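Endostatin (Mus musculus, PDB 1KOE) inhibits angiogenesis as a fragment of the non-collagenous domain of collagen XVIII, and probably binds heparin. Local coordinates at residues 2-7 / 61-66; 112-117 / 127-132. One frame throughout, in Å; residues are numbered along the deposited sequence.

Interaction 1: residues 2-7 / 61-66; sequences PVLHLV and GSVPIV
H5 and V66 sit as a bridge pair on one face of a parallel strand pair, and the valine methyl CG2 lies over a face of the imidazole, a CH-pi contact 3.9 Å from the H5 ring centroid. With CG1 of V66 anti to the carbonyl carbon (chi1 -55°), CG2 falls between N and C and is turned to the histidine, while CG1 goes to V3, whose CG1 it meets 4.0 Å away with the side chains roughly perpendicular. Bonds from NE2 to D70 and from ND1 to E169 fix the rotation of the imidazole and keep this face turned to the valine.

L4 and I65 pair on the other face. The isoleucine chain folds back at CG1 (chi2 -63°), bringing its CD1 to 3.9 Å from L4 CB, while its CG2 reaches L6 CB. V63 comes across L4 almost at right angles, its CG1 3.7 Å from L4 CG. Branched aliphatic residues suit these buried places, filling them without a polar end.

The backbones hold the register: L4 N gives to P64 O at 3.0 Å, V66 N to L4 O at 2.9 Å, and L6 N to V66 O. P64 brings no N-H, so the parallel pattern stops there, and P2 O meets P64 CD instead, at 3.4 Å.

Strand 4-8 lies inside a mixed sheet, between antiparallel strand 166-169, where H5 bonds to E169, and short strand 65-66, whose I65 backbone bonds to L73 and S74 of the antiparallel outer strand 72-74. L6 also packs on L166 and I168, and L4 on V55 of a loop.

Interaction 2: residues 112-117 / 127-132; sequences SVWHGS and SYCETW
G116 and Y128 bring their CA atoms to 4.4 Å where the turn after strand 112-114 passes a single turn of left-handed alpha helix, about residues 129-132 (phi and psi all near +50°), closed by the bond from W132 N to Y128 O. Glycine suits position 116, itself at positive phi: W132 CZ2, coming in edge-on 3.6 Å from G116 N, and Y128 CB both press on the place where a side chain would start. S127 O also takes a CA-H contact from G116 CA.

The main side-chain meeting is between two tryptophans. W132 CG lies anti to the carbonyl carbon (chi1 -47°), which carries the indole over to W114 and G116. It turns the edge of its six-membered ring to the face of W114, an offset edge-to-face pair with planes at 60°, and its CZ3 comes 3.8 Å from W114 CE3. Over the same face of W114, farther out, stands C129 SG, 4.5 Å from the centroid of the six-membered ring; this sulfur is disulfide-bonded to C159, so the indole packs against the bridge. On W132 itself, Y128 O sits 3.4 Å above the ring plane, over its centre. The indole N-H groups are satisfied: W114 NE1 by L13 O, W132 NE1 by S45 O.

Strand 112-114 is an outer strand of the antiparallel sheet, beside 140-145; W114 also packs on A143 and on A157 of strand 155-158, while S127 bonds to Q142 and T140.

Overall arrangement
Interaction 1 comes first along the chain and is complete before interaction 2 begins. Their centres lie 22 Å apart on opposite sides of the chain's centre, with nearest atoms about 8 Å apart, so they do not touch. Each belongs to its own sheet: residues 2-7 and 61-66 join neighbouring strands of the five-stranded mixed sheet, whereas residues 112-117 and 127-132 link the edge of the three-stranded antiparallel sheet to a disulfide-bonded left-handed helical turn. The first thus ties the start of the chain to a strand more than fifty residues on, the second a strand to a nearby turn. Together they help build one compact domain, consistent with endostatin's place among C-type lectin relatives.

Interaction 1: residues 2-7 / 61-66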
ATOM      1  N   PRO A   2      12.150 -15.627  -7.418  1.00 15.25           N
ATOM      2  CA  PRO A   2      10.821 -15.030  -7.239  1.00 12.81           C
ATOM      3  C   PRO A   2      10.886 -13.667  -6.594  1.00  9.18           C
ATOM      4  O   PRO A   2      11.774 -13.395  -5.786  1.00 11.04           O
ATOM      5  CB  PRO A   2      10.111 -16.043  -6.347  1.00 13.97           C
ATOM      6  CG  PRO A   2      11.198 -16.644  -5.556  1.00 19.89           C
ATOM      7  CD  PRO A   2      12.302 -16.834  -6.592  1.00 15.29           C
ATOM      8  N   VAL A   3       9.947 -12.810  -6.975  1.00 10.21           N
ATOM      9  CA  VAL A   3       9.838 -11.467  -6.416  1.00  9.99           C
ATOM     10  C   VAL A   3       8.356 -11.103  -6.417  1.00 11.74           C
ATOM     11  O   VAL A   3       7.580 -11.681  -7.169  1.00 13.00           O
ATOM     12  CB  VAL A   3      10.564 -10.410  -7.289  1.00 10.45           C
ATOM     13  CG1 VAL A   3      12.071 -10.643  -7.309  1.00 10.92           C
ATOM     14  CG2 VAL A   3       9.989 -10.395  -8.672  1.00  9.04           C
ATOM     15  N   LEU A   4       7.982 -10.136  -5.582  1.00 10.15           N
ATOM     16  CA  LEU A   4       6.618  -9.617  -5.517  1.00  9.08           C
ATOM     17  C   LEU A   4       6.734  -8.116  -5.733  1.00  8.62           C
ATOM     18  O   LEU A   4       7.503  -7.436  -5.034  1.00  9.84           O
ATOM     19  CB  LEU A   4       5.983  -9.869  -4.145  1.00 10.41           C
ATOM     20  CG  LEU A   4       5.759 -11.323  -3.730  1.00 12.91           C
ATOM     21  CD1 LEU A   4       5.140 -11.345  -2.332  1.00 13.77           C
ATOM     22  CD2 LEU A   4       4.860 -12.027  -4.739  1.00 10.92           C
ATOM     23  N   HIS A   5       5.978  -7.588  -6.687  1.00  6.26           N
ATOM     24  CA  HIS A   5       6.015  -6.157  -6.973  1.00  7.37           C
ATOM     25  C   HIS A   5       5.063  -5.310  -6.091  1.00  9.63           C
ATOM     26  O   HIS A   5       3.900  -5.691  -5.865  1.00  8.50           O
ATOM     27  CB  HIS A   5       5.706  -5.890  -8.446  1.00  6.13           C
ATOM     28  CG  HIS A   5       6.717  -6.470  -9.391  1.00  9.30           C
ATOM     29  ND1 HIS A   5       6.666  -7.774  -9.826  1.00 10.67           N
ATOM     30  CD2 HIS A   5       7.825  -5.925  -9.955  1.00 11.21           C
ATOM     31  CE1 HIS A   5       7.700  -8.014 -10.618  1.00 11.23           C
ATOM     32  NE2 HIS A   5       8.412  -6.913 -10.714  1.00  9.19           N
ATOM     33  N   LEU A   6       5.565  -4.179  -5.602  1.00  5.90           N
ATOM     34  CA  LEU A   6       4.781  -3.233  -4.802  1.00  6.16           C
ATOM     35  C   LEU A   6       4.743  -1.982  -5.690  1.00  8.08           C
ATOM     36  O   LEU A   6       5.779  -1.389  -5.981  1.00  8.41           O
ATOM     37  CB  LEU A   6       5.468  -2.947  -3.467  1.00  7.80           C
ATOM     38  CG  LEU A   6       4.727  -2.048  -2.472  1.00  8.59           C
ATOM     39  CD1 LEU A   6       3.469  -2.708  -1.974  1.00  8.94           C
ATOM     40  CD2 LEU A   6       5.656  -1.750  -1.284  1.00 11.98           C
ATOM     41  N   VAL A   7       3.550  -1.587  -6.130  1.00  7.00           N
ATOM     42  CA  VAL A   7       3.382  -0.505  -7.088  1.00  6.28           C
ATOM     43  C   VAL A   7       2.253   0.429  -6.678  1.00  7.86           C
ATOM     44  O   VAL A   7       1.211  -0.014  -6.202  1.00  8.99           O
ATOM     45  CB  VAL A   7       3.041  -1.110  -8.491  1.00  7.09           C
ATOM     46  CG1 VAL A   7       3.031  -0.031  -9.559  1.00  9.37           C
ATOM     47  CG2 VAL A   7       4.051  -2.200  -8.868  1.00 10.88           C
ATOM     48  N   GLY A  61       7.553 -15.509   3.596  1.00 16.37           N
ATOM     49  CA  GLY A  61       8.815 -15.499   4.297  1.00 15.07           C
ATOM     50  C   GLY A  61      10.102 -15.308   3.550  1.00 17.12           C
ATOM     51  O   GLY A  61      11.068 -14.847   4.140  1.00 21.05           O
ATOM     52  N   SER A  62      10.146 -15.591   2.264  1.00 17.39           N
ATOM     53  CA  SER A  62      11.423 -15.457   1.613  1.00 20.73           C
ATOM     54  C   SER A  62      11.389 -14.968   0.196  1.00 20.82           C
ATOM     55  O   SER A  62      12.293 -15.267  -0.583  1.00 22.75           O
ATOM     56  CB  SER A  62      12.151 -16.794   1.680  1.00 28.27           C
ATOM     57  OG  SER A  62      11.337 -17.794   1.099  1.00 37.53           O
ATOM     58  N   VAL A  63      10.345 -14.232  -0.160  1.00 16.33           N
ATOM     59  CA  VAL A  63      10.262 -13.687  -1.502  1.00 13.69           C
ATOM     60  C   VAL A  63      10.502 -12.167  -1.398  1.00 12.91           C
ATOM     61  O   VAL A  63       9.748 -11.456  -0.740  1.00 11.93           O
ATOM     62  CB  VAL A  63       8.901 -13.999  -2.173  1.00 13.63           C
ATOM     63  CG1 VAL A  63       8.828 -13.343  -3.527  1.00 11.91           C
ATOM     64  CG2 VAL A  63       8.724 -15.512  -2.342  1.00 15.70           C
ATOM     65  N   PRO A  64      11.596 -11.664  -1.986  1.00 10.78           N
ATOM     66  CA  PRO A  64      11.829 -10.227  -1.889  1.00 11.08           C
ATOM     67  C   PRO A  64      10.728  -9.356  -2.472  1.00  9.78           C
ATOM     68  O   PRO A  64      10.069  -9.734  -3.434  1.00 10.76           O
ATOM     69  CB  PRO A  64      13.164 -10.038  -2.621  1.00 11.01           C
ATOM     70  CG  PRO A  64      13.264 -11.203  -3.522  1.00 16.40           C
ATOM     71  CD  PRO A  64      12.695 -12.332  -2.703  1.00  9.78           C
ATOM     72  N   ILE A  65      10.522  -8.199  -1.855  1.00  9.72           N
ATOM     73  CA  ILE A  65       9.539  -7.225  -2.323  1.00 11.47           C
ATOM     74  C   ILE A  65      10.336  -6.206  -3.129  1.00  9.90           C
ATOM     75  O   ILE A  65      11.323  -5.657  -2.637  1.00  9.51           O
ATOM     76  CB  ILE A  65       8.841  -6.490  -1.146  1.00 12.59           C
ATOM     77  CG1 ILE A  65       8.220  -7.512  -0.163  1.00 12.81           C
ATOM     78  CG2 ILE A  65       7.801  -5.492  -1.682  1.00 10.13           C
ATOM     79  CD1 ILE A  65       7.113  -8.398  -0.730  1.00 12.75           C
ATOM     80  N   VAL A  66       9.902  -5.949  -4.358  1.00  8.31           N
ATOM     81  CA  VAL A  66      10.598  -5.022  -5.251  1.00  8.59           C
ATOM     82  C   VAL A  66       9.633  -4.000  -5.817  1.00  8.32           C
ATOM     83  O   VAL A  66       8.414  -4.186  -5.760  1.00  9.94           O
ATOM     84  CB  VAL A  66      11.277  -5.779  -6.474  1.00  9.06           C
ATOM     85  CG1 VAL A  66      12.196  -6.883  -5.971  1.00  9.64           C
ATOM     86  CG2 VAL A  66      10.227  -6.353  -7.435  1.00 10.29           C
TER

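Interaction 2: residues 112-117 / 127-132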
ATOM      1  N   SER A 112       2.150  10.647   1.930  1.00  9.53           N
ATOM      2  CA  SER A 112       1.711   9.668   2.910  1.00  9.68           C
ATOM      3  C   SER A 112       0.976   8.556   2.159  1.00  8.86           C
ATOM      4  O   SER A 112       0.472   8.772   1.058  1.00  8.31           O
ATOM      5  CB  SER A 112       0.813  10.307   3.974  1.00 12.41           C
ATOM      6  OG  SER A 112       1.584  11.132   4.843  1.00 14.83           O
ATOM      7  N   VAL A 113       0.938   7.381   2.765  1.00  9.03           N
ATOM      8  CA  VAL A 113       0.308   6.201   2.183  1.00 10.67           C
ATOM      9  C   VAL A 113      -0.765   5.662   3.121  1.00 10.06           C
ATOM     10  O   VAL A 113      -0.532   5.545   4.333  1.00  8.85           O
ATOM     11  CB  VAL A 113       1.362   5.080   1.983  1.00 13.24           C
ATOM     12  CG1 VAL A 113       0.708   3.828   1.417  1.00 16.31           C
ATOM     13  CG2 VAL A 113       2.476   5.559   1.063  1.00 17.56           C
ATOM     14  N   TRP A 114      -1.940   5.365   2.571  1.00  8.27           N
ATOM     15  CA  TRP A 114      -3.038   4.790   3.362  1.00  7.25           C
ATOM     16  C   TRP A 114      -2.738   3.322   3.638  1.00  7.43           C
ATOM     17  O   TRP A 114      -2.207   2.624   2.776  1.00  8.02           O
ATOM     18  CB  TRP A 114      -4.366   4.807   2.572  1.00  5.81           C
ATOM     19  CG  TRP A 114      -5.044   6.133   2.416  1.00  8.44           C
ATOM     20  CD1 TRP A 114      -5.400   6.743   1.243  1.00  7.73           C
ATOM     21  CD2 TRP A 114      -5.507   6.993   3.475  1.00  7.01           C
ATOM     22  NE1 TRP A 114      -6.063   7.925   1.508  1.00  9.29           N
ATOM     23  CE2 TRP A 114      -6.142   8.098   2.866  1.00  8.05           C
ATOM     24  CE3 TRP A 114      -5.435   6.935   4.878  1.00 11.41           C
ATOM     25  CZ2 TRP A 114      -6.711   9.149   3.616  1.00 10.00           C
ATOM     26  CZ3 TRP A 114      -6.005   8.004   5.636  1.00 11.74           C
ATOM     27  CH2 TRP A 114      -6.630   9.079   4.990  1.00  8.88           C
ATOM     28  N   HIS A 115      -3.058   2.848   4.837  1.00  6.15           N
ATOM     29  CA  HIS A 115      -2.901   1.420   5.111  1.00  6.31           C
ATOM     30  C   HIS A 115      -3.959   0.822   6.057  1.00  7.71           C
ATOM     31  O   HIS A 115      -4.248  -0.367   5.973  1.00  8.53           O
ATOM     32  CB  HIS A 115      -1.468   1.032   5.528  1.00  8.14           C
ATOM     33  CG  HIS A 115      -0.974   1.720   6.767  1.00  7.73           C
ATOM     34  ND1 HIS A 115      -1.433   1.402   8.030  1.00  8.85           N
ATOM     35  CD2 HIS A 115      -0.042   2.688   6.939  1.00  9.83           C
ATOM     36  CE1 HIS A 115      -0.803   2.149   8.928  1.00  8.72           C
ATOM     37  NE2 HIS A 115       0.043   2.937   8.288  1.00  9.06           N
ATOM     38  N   GLY A 116      -4.509   1.633   6.966  1.00  8.03           N
ATOM     39  CA  GLY A 116      -5.525   1.158   7.904  1.00  7.38           C
ATOM     40  C   GLY A 116      -5.119  -0.019   8.778  1.00  8.73           C
ATOM     41  O   GLY A 116      -5.996  -0.744   9.252  1.00 10.24           O
ATOM     42  N   SER A 117      -3.822  -0.145   9.089  1.00  7.94           N
ATOM     43  CA  SER A 117      -3.305  -1.285   9.862  1.00  9.32           C
ATOM     44  C   SER A 117      -2.352  -0.952  10.997  1.00  9.44           C
ATOM     45  O   SER A 117      -1.729   0.107  10.984  1.00  9.05           O
ATOM     46  CB  SER A 117      -2.527  -2.226   8.934  1.00  8.58           C
ATOM     47  OG  SER A 117      -3.221  -2.447   7.720  1.00  9.45           O
ATOM     48  N   SER A 127      -9.841   2.939  12.541  1.00 13.09           N
ATOM     49  CA  SER A 127      -9.000   3.802  11.735  1.00 10.58           C
ATOM     50  C   SER A 127      -8.716   3.296  10.322  1.00 10.61           C
ATOM     51  O   SER A 127      -7.564   3.112   9.908  1.00 10.80           O
ATOM     52  CB  SER A 127      -7.701   4.125  12.469  1.00  9.25           C
ATOM     53  OG  SER A 127      -7.198   5.360  11.993  1.00 16.12           O
ATOM     54  N   TYR A 128      -9.793   3.054   9.592  1.00  8.72           N
ATOM     55  CA  TYR A 128      -9.676   2.648   8.209  1.00 10.84           C
ATOM     56  C   TYR A 128     -10.771   3.261   7.338  1.00  9.39           C
ATOM     57  O   TYR A 128     -11.248   2.665   6.366  1.00  8.37           O
ATOM     58  CB  TYR A 128      -9.528   1.126   8.033  1.00 11.87           C
ATOM     59  CG  TYR A 128     -10.638   0.215   8.516  1.00  8.78           C
ATOM     60  CD1 TYR A 128     -11.871   0.708   8.964  1.00 11.39           C
ATOM     61  CD2 TYR A 128     -10.439  -1.168   8.510  1.00  8.95           C
ATOM     62  CE1 TYR A 128     -12.881  -0.177   9.393  1.00 12.07           C
ATOM     63  CE2 TYR A 128     -11.425  -2.051   8.935  1.00 11.41           C
ATOM     64  CZ  TYR A 128     -12.644  -1.552   9.370  1.00 17.30           C
ATOM     65  OH  TYR A 128     -13.623  -2.440   9.748  1.00 16.79           O
ATOM     66  N   CYS A 129     -11.114   4.507   7.679  1.00  8.27           N
ATOM     67  CA  CYS A 129     -12.113   5.292   6.954  1.00  8.39           C
ATOM     68  C   CYS A 129     -13.401   4.521   6.666  1.00  7.82           C
ATOM     69  O   CYS A 129     -13.917   4.568   5.554  1.00  8.83           O
ATOM     70  CB  CYS A 129     -11.503   5.850   5.669  1.00  9.42           C
ATOM     71  SG  CYS A 129     -10.115   6.981   5.990  1.00  8.90           S
ATOM     72  N   GLU A 130     -13.897   3.818   7.684  1.00  8.61           N
ATOM     73  CA  GLU A 130     -15.116   3.025   7.574  1.00 11.70           C
ATOM     74  C   GLU A 130     -14.984   2.076   6.376  1.00 11.52           C
ATOM     75  O   GLU A 130     -15.813   2.042   5.453  1.00 11.15           O
ATOM     76  CB  GLU A 130     -16.317   3.967   7.495  1.00 12.76           C
ATOM     77  CG  GLU A 130     -16.384   4.828   8.779  1.00 24.58           C
ATOM     78  CD  GLU A 130     -17.333   6.014   8.716  1.00 39.48           C
ATOM     79  OE1 GLU A 130     -18.205   6.065   7.818  1.00 42.95           O
ATOM     80  OE2 GLU A 130     -17.193   6.897   9.593  1.00 49.08           O
ATOM     81  N   THR A 131     -13.912   1.295   6.454  1.00  9.46           N
ATOM     82  CA  THR A 131     -13.512   0.343   5.434  1.00  9.65           C
ATOM     83  C   THR A 131     -13.442   0.991   4.047  1.00 10.00           C
ATOM     84  O   THR A 131     -13.931   0.469   3.046  1.00 10.46           O
ATOM     85  CB  THR A 131     -14.268  -1.030   5.520  1.00 15.01           C
ATOM     86  OG1 THR A 131     -13.596  -2.004   4.699  1.00 18.73           O
ATOM     87  CG2 THR A 131     -15.713  -0.914   5.118  1.00 12.06           C
ATOM     88  N   TRP A 132     -12.791   2.159   4.021  1.00  8.83           N
ATOM     89  CA  TRP A 132     -12.526   2.935   2.809  1.00  7.33           C
ATOM     90  C   TRP A 132     -13.756   3.362   2.040  1.00  9.24           C
ATOM     91  O   TRP A 132     -13.772   3.397   0.808  1.00  9.17           O
ATOM     92  CB  TRP A 132     -11.520   2.176   1.927  1.00  6.91           C
ATOM     93  CG  TRP A 132     -10.362   1.693   2.754  1.00  7.44           C
ATOM     94  CD1 TRP A 132     -10.102   0.407   3.144  1.00  8.91           C
ATOM     95  CD2 TRP A 132      -9.392   2.517   3.423  1.00  9.25           C
ATOM     96  NE1 TRP A 132      -9.039   0.378   4.023  1.00  9.46           N
ATOM     97  CE2 TRP A 132      -8.584   1.658   4.211  1.00  9.60           C
ATOM     98  CE3 TRP A 132      -9.134   3.898   3.434  1.00  9.02           C
ATOM     99  CZ2 TRP A 132      -7.533   2.143   5.005  1.00 10.78           C
ATOM    100  CZ3 TRP A 132      -8.097   4.376   4.218  1.00  8.88           C
ATOM    101  CH2 TRP A 132      -7.312   3.505   4.992  1.00  9.58           C
TER